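Long-range contact in prenyltransference for protein (PDB 5HC8), which probably joins two molecules of dimethylallyl diphosphate head-to-middle to form lavandulyl diphosphate, as a prenyltransferase of the undecaprenyl diphosphate synthase family: residues F185-L190 / P209-Y214. Numbering follows the deposited sequence.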
ATOM      1  N   PHE A 185      -7.155   0.393 -16.364  1.00 26.26           N
ATOM      2  CA  PHE A 185      -6.801  -0.562 -15.275  1.00 25.33           C
ATOM      3  C   PHE A 185      -5.730  -0.019 -14.318  1.00 24.70           C
ATOM      4  O   PHE A 185      -4.750  -0.677 -14.113  1.00 26.46           O
ATOM      5  CB  PHE A 185      -6.292  -1.792 -15.912  1.00 27.78           C
ATOM      6  CG  PHE A 185      -7.256  -2.391 -16.935  1.00 31.00           C
ATOM      7  CD1 PHE A 185      -8.466  -2.964 -16.511  1.00 35.15           C
ATOM      8  CD2 PHE A 185      -6.956  -2.377 -18.272  1.00 35.97           C
ATOM      9  CE1 PHE A 185      -9.349  -3.561 -17.435  1.00 39.34           C
ATOM     10  CE2 PHE A 185      -7.851  -2.953 -19.202  1.00 36.37           C
ATOM     11  CZ  PHE A 185      -9.031  -3.535 -18.780  1.00 34.33           C
ATOM     12  N   PRO A 186      -6.005   1.113 -13.630  1.00 23.41           N
ATOM     13  CA  PRO A 186      -4.903   1.745 -12.831  1.00 23.26           C
ATOM     14  C   PRO A 186      -4.464   0.914 -11.632  1.00 22.59           C
ATOM     15  O   PRO A 186      -3.288   0.927 -11.255  1.00 25.31           O
ATOM     16  CB  PRO A 186      -5.507   3.073 -12.364  1.00 24.59           C
ATOM     17  CG  PRO A 186      -6.986   2.827 -12.292  1.00 24.91           C
ATOM     18  CD  PRO A 186      -7.247   1.867 -13.497  1.00 26.31           C
ATOM     19  N   SER A 187      -5.388   0.161 -11.096  1.00 23.89           N
ATOM     20  CA  SER A 187      -5.090  -0.651  -9.938  1.00 23.41           C
ATOM     21  C   SER A 187      -4.573  -2.044 -10.350  1.00 25.73           C
ATOM     22  O   SER A 187      -5.320  -2.845 -10.932  1.00 20.78           O
ATOM     23  CB  SER A 187      -6.369  -0.692  -9.114  1.00 28.72           C
ATOM     24  OG  SER A 187      -6.190  -1.760  -8.198  1.00 39.91           O
ATOM     25  N   PRO A 188      -3.331  -2.385  -9.996  1.00 23.56           N
ATOM     26  CA  PRO A 188      -2.904  -3.749 -10.291  1.00 23.87           C
ATOM     27  C   PRO A 188      -3.764  -4.763  -9.610  1.00 23.04           C
ATOM     28  O   PRO A 188      -4.180  -4.561  -8.480  1.00 23.25           O
ATOM     29  CB  PRO A 188      -1.445  -3.827  -9.792  1.00 25.63           C
ATOM     30  CG  PRO A 188      -1.120  -2.495  -9.278  1.00 24.88           C
ATOM     31  CD  PRO A 188      -2.302  -1.604  -9.283  1.00 24.50           C
ATOM     32  N   ASP A 189      -4.007  -5.879 -10.319  1.00 22.30           N
ATOM     33  CA  ASP A 189      -4.596  -7.056  -9.724  1.00 22.18           C
ATOM     34  C   ASP A 189      -3.540  -7.831  -8.929  1.00 20.49           C
ATOM     35  O   ASP A 189      -3.847  -8.497  -7.910  1.00 19.41           O
ATOM     36  CB  ASP A 189      -5.168  -7.921 -10.858  1.00 23.03           C
ATOM     37  CG  ASP A 189      -6.277  -7.204 -11.576  1.00 27.85           C
ATOM     38  OD1 ASP A 189      -7.307  -6.981 -10.923  1.00 28.14           O
ATOM     39  OD2 ASP A 189      -6.051  -6.759 -12.698  1.00 29.07           O
ATOM     40  N   LEU A 190      -2.311  -7.773  -9.417  1.00 19.99           N
ATOM     41  CA  LEU A 190      -1.215  -8.574  -8.871  1.00 20.63           C
ATOM     42  C   LEU A 190       0.057  -7.700  -8.859  1.00 19.96           C
ATOM     43  O   LEU A 190       0.359  -7.090  -9.863  1.00 21.36           O
ATOM     44  CB  LEU A 190      -0.953  -9.804  -9.741  1.00 22.18           C
ATOM     45  CG  LEU A 190       0.253 -10.663  -9.436  1.00 20.43           C
ATOM     46  CD1 LEU A 190       0.136 -11.269  -8.074  1.00 20.65           C
ATOM     47  CD2 LEU A 190       0.542 -11.775 -10.513  1.00 22.24           C
ATOM     48  N   PRO A 209      -5.420  -0.887  -2.998  1.00 21.03           N
ATOM     49  CA  PRO A 209      -6.280  -1.291  -1.876  1.00 22.06           C
ATOM     50  C   PRO A 209      -6.631  -2.782  -1.914  1.00 22.43           C
ATOM     51  O   PRO A 209      -6.700  -3.379  -0.858  1.00 23.48           O
ATOM     52  CB  PRO A 209      -7.555  -0.406  -2.022  1.00 21.93           C
ATOM     53  CG  PRO A 209      -7.543   0.076  -3.442  1.00 24.57           C
ATOM     54  CD  PRO A 209      -6.095   0.088  -3.876  1.00 24.53           C
ATOM     55  N   PHE A 210      -6.714  -3.372  -3.103  1.00 24.60           N
ATOM     56  CA  PHE A 210      -7.119  -4.817  -3.219  1.00 23.65           C
ATOM     57  C   PHE A 210      -6.193  -5.660  -4.008  1.00 24.77           C
ATOM     58  O   PHE A 210      -6.463  -6.829  -4.217  1.00 23.79           O
ATOM     59  CB  PHE A 210      -8.595  -4.947  -3.682  1.00 25.92           C
ATOM     60  CG  PHE A 210      -9.588  -4.336  -2.658  1.00 27.88           C
ATOM     61  CD1 PHE A 210      -9.882  -5.008  -1.489  1.00 30.22           C
ATOM     62  CD2 PHE A 210     -10.126  -3.101  -2.888  1.00 32.22           C
ATOM     63  CE1 PHE A 210     -10.749  -4.463  -0.554  1.00 36.37           C
ATOM     64  CE2 PHE A 210     -10.989  -2.527  -1.949  1.00 34.15           C
ATOM     65  CZ  PHE A 210     -11.287  -3.209  -0.812  1.00 31.16           C
ATOM     66  N   THR A 211      -5.098  -5.080  -4.506  1.00 21.47           N
ATOM     67  CA  THR A 211      -4.056  -5.830  -5.138  1.00 20.75           C
ATOM     68  C   THR A 211      -3.506  -7.030  -4.309  1.00 23.02           C
ATOM     69  O   THR A 211      -3.268  -6.958  -3.104  1.00 21.16           O
ATOM     70  CB  THR A 211      -2.896  -4.871  -5.375  1.00 20.42           C
ATOM     71  OG1 THR A 211      -3.394  -3.703  -6.060  1.00 21.31           O
ATOM     72  CG2 THR A 211      -1.769  -5.525  -6.146  1.00 20.94           C
ATOM     73  N   GLU A 212      -3.387  -8.172  -4.974  1.00 25.28           N
ATOM     74  CA  GLU A 212      -2.710  -9.350  -4.402  1.00 22.69           C
ATOM     75  C   GLU A 212      -1.232  -9.120  -4.481  1.00 21.74           C
ATOM     76  O   GLU A 212      -0.707  -8.767  -5.552  1.00 20.53           O
ATOM     77  CB  GLU A 212      -3.134 -10.596  -5.205  1.00 24.06           C
ATOM     78  CG  GLU A 212      -4.597 -10.938  -5.001  1.00 24.58           C
ATOM     79  CD  GLU A 212      -4.922 -11.371  -3.576  1.00 25.63           C
ATOM     80  OE1 GLU A 212      -4.041 -11.888  -2.902  1.00 23.43           O
ATOM     81  OE2 GLU A 212      -6.040 -11.153  -3.123  1.00 27.14           O
ATOM     82  N   PHE A 213      -0.536  -9.319  -3.368  1.00 21.05           N
ATOM     83  CA  PHE A 213       0.911  -9.223  -3.332  1.00 22.78           C
ATOM     84  C   PHE A 213       1.567 -10.611  -3.428  1.00 26.51           C
ATOM     85  O   PHE A 213       1.118 -11.580  -2.796  1.00 27.56           O
ATOM     86  CB  PHE A 213       1.360  -8.595  -2.022  1.00 23.37           C
ATOM     87  CG  PHE A 213       0.838  -7.201  -1.763  1.00 21.93           C
ATOM     88  CD1 PHE A 213       0.442  -6.368  -2.772  1.00 22.31           C
ATOM     89  CD2 PHE A 213       0.750  -6.752  -0.504  1.00 22.44           C
ATOM     90  CE1 PHE A 213       0.028  -5.061  -2.498  1.00 24.53           C
ATOM     91  CE2 PHE A 213       0.329  -5.465  -0.207  1.00 21.35           C
ATOM     92  CZ  PHE A 213      -0.003  -4.598  -1.202  1.00 21.23           C
ATOM     93  N   TYR A 214       2.603 -10.691  -4.243  1.00 23.82           N
ATOM     94  CA  TYR A 214       3.429 -11.838  -4.371  1.00 22.78           C
ATOM     95  C   TYR A 214       4.894 -11.474  -4.218  1.00 24.06           C
ATOM     96  O   TYR A 214       5.431 -10.661  -4.954  1.00 22.47           O
ATOM     97  CB  TYR A 214       3.179 -12.433  -5.728  1.00 25.73           C
ATOM     98  CG  TYR A 214       4.024 -13.666  -6.068  1.00 26.07           C
ATOM     99  CD1 TYR A 214       3.654 -14.928  -5.658  1.00 29.62           C
ATOM    100  CD2 TYR A 214       5.224 -13.537  -6.785  1.00 28.27           C
ATOM    101  CE1 TYR A 214       4.418 -16.040  -5.972  1.00 30.55           C
ATOM    102  CE2 TYR A 214       6.004 -14.617  -7.084  1.00 27.85           C
ATOM    103  CZ  TYR A 214       5.596 -15.860  -6.722  1.00 31.88           C
ATOM    104  OH  TYR A 214       6.367 -16.914  -7.105  1.00 30.92           O
TER
HETATM  105  O   HOH W   1      -6.576  -2.389  -5.758  1.00 28.95           O
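Leu190 and Glu212 form a parallel beta bridge, their CA atoms 4.8 Å apart, where strand 190-193 meets 212-215, the last strand of the chain's six-stranded parallel sheet. One backbone bond enters this pairing from the loop: Glu212 N reaches Asp189 O at 3.0 Å, nearly straight at hydrogen (159°) but from above the carbonyl plane. One residue earlier, a side chain does the bonding. Thr211 OG1 donates to Pro188 O at 2.7 Å, tilted 26° from that carbonyl's plane. With chi1 at -52°, OG1 lies beside its own backbone N while CG2 stands anti to it, and the methyl meets Pro188 CB at 4.0 Å. A valine in place of Thr211 would probably leave Pro188 O without this donor and remove a weak acceptor of the water beside it. That water links the loops more firmly through Ser187 OG at 2.5 Å and Phe210 N; Ser187 OG also bonds Gln207. Leu190 CD1 packs against Tyr214 CB at 4.0 Å, the two side chains running side by side toward helix 225-237. The carboxylate of Glu212 forms salt bridges with Arg238 and Arg199 of the second subunit, the latter a residue of the diphosphate-analogue pocket; in the loop, Asp189 salt-bridges Arg240 and accepts the backbone N-H of His15. Hydroxyl, peptide and water bonds thus fix the start of this sheet's outermost strand within the chain, whose second-shell Glu212 probably helps position Arg199.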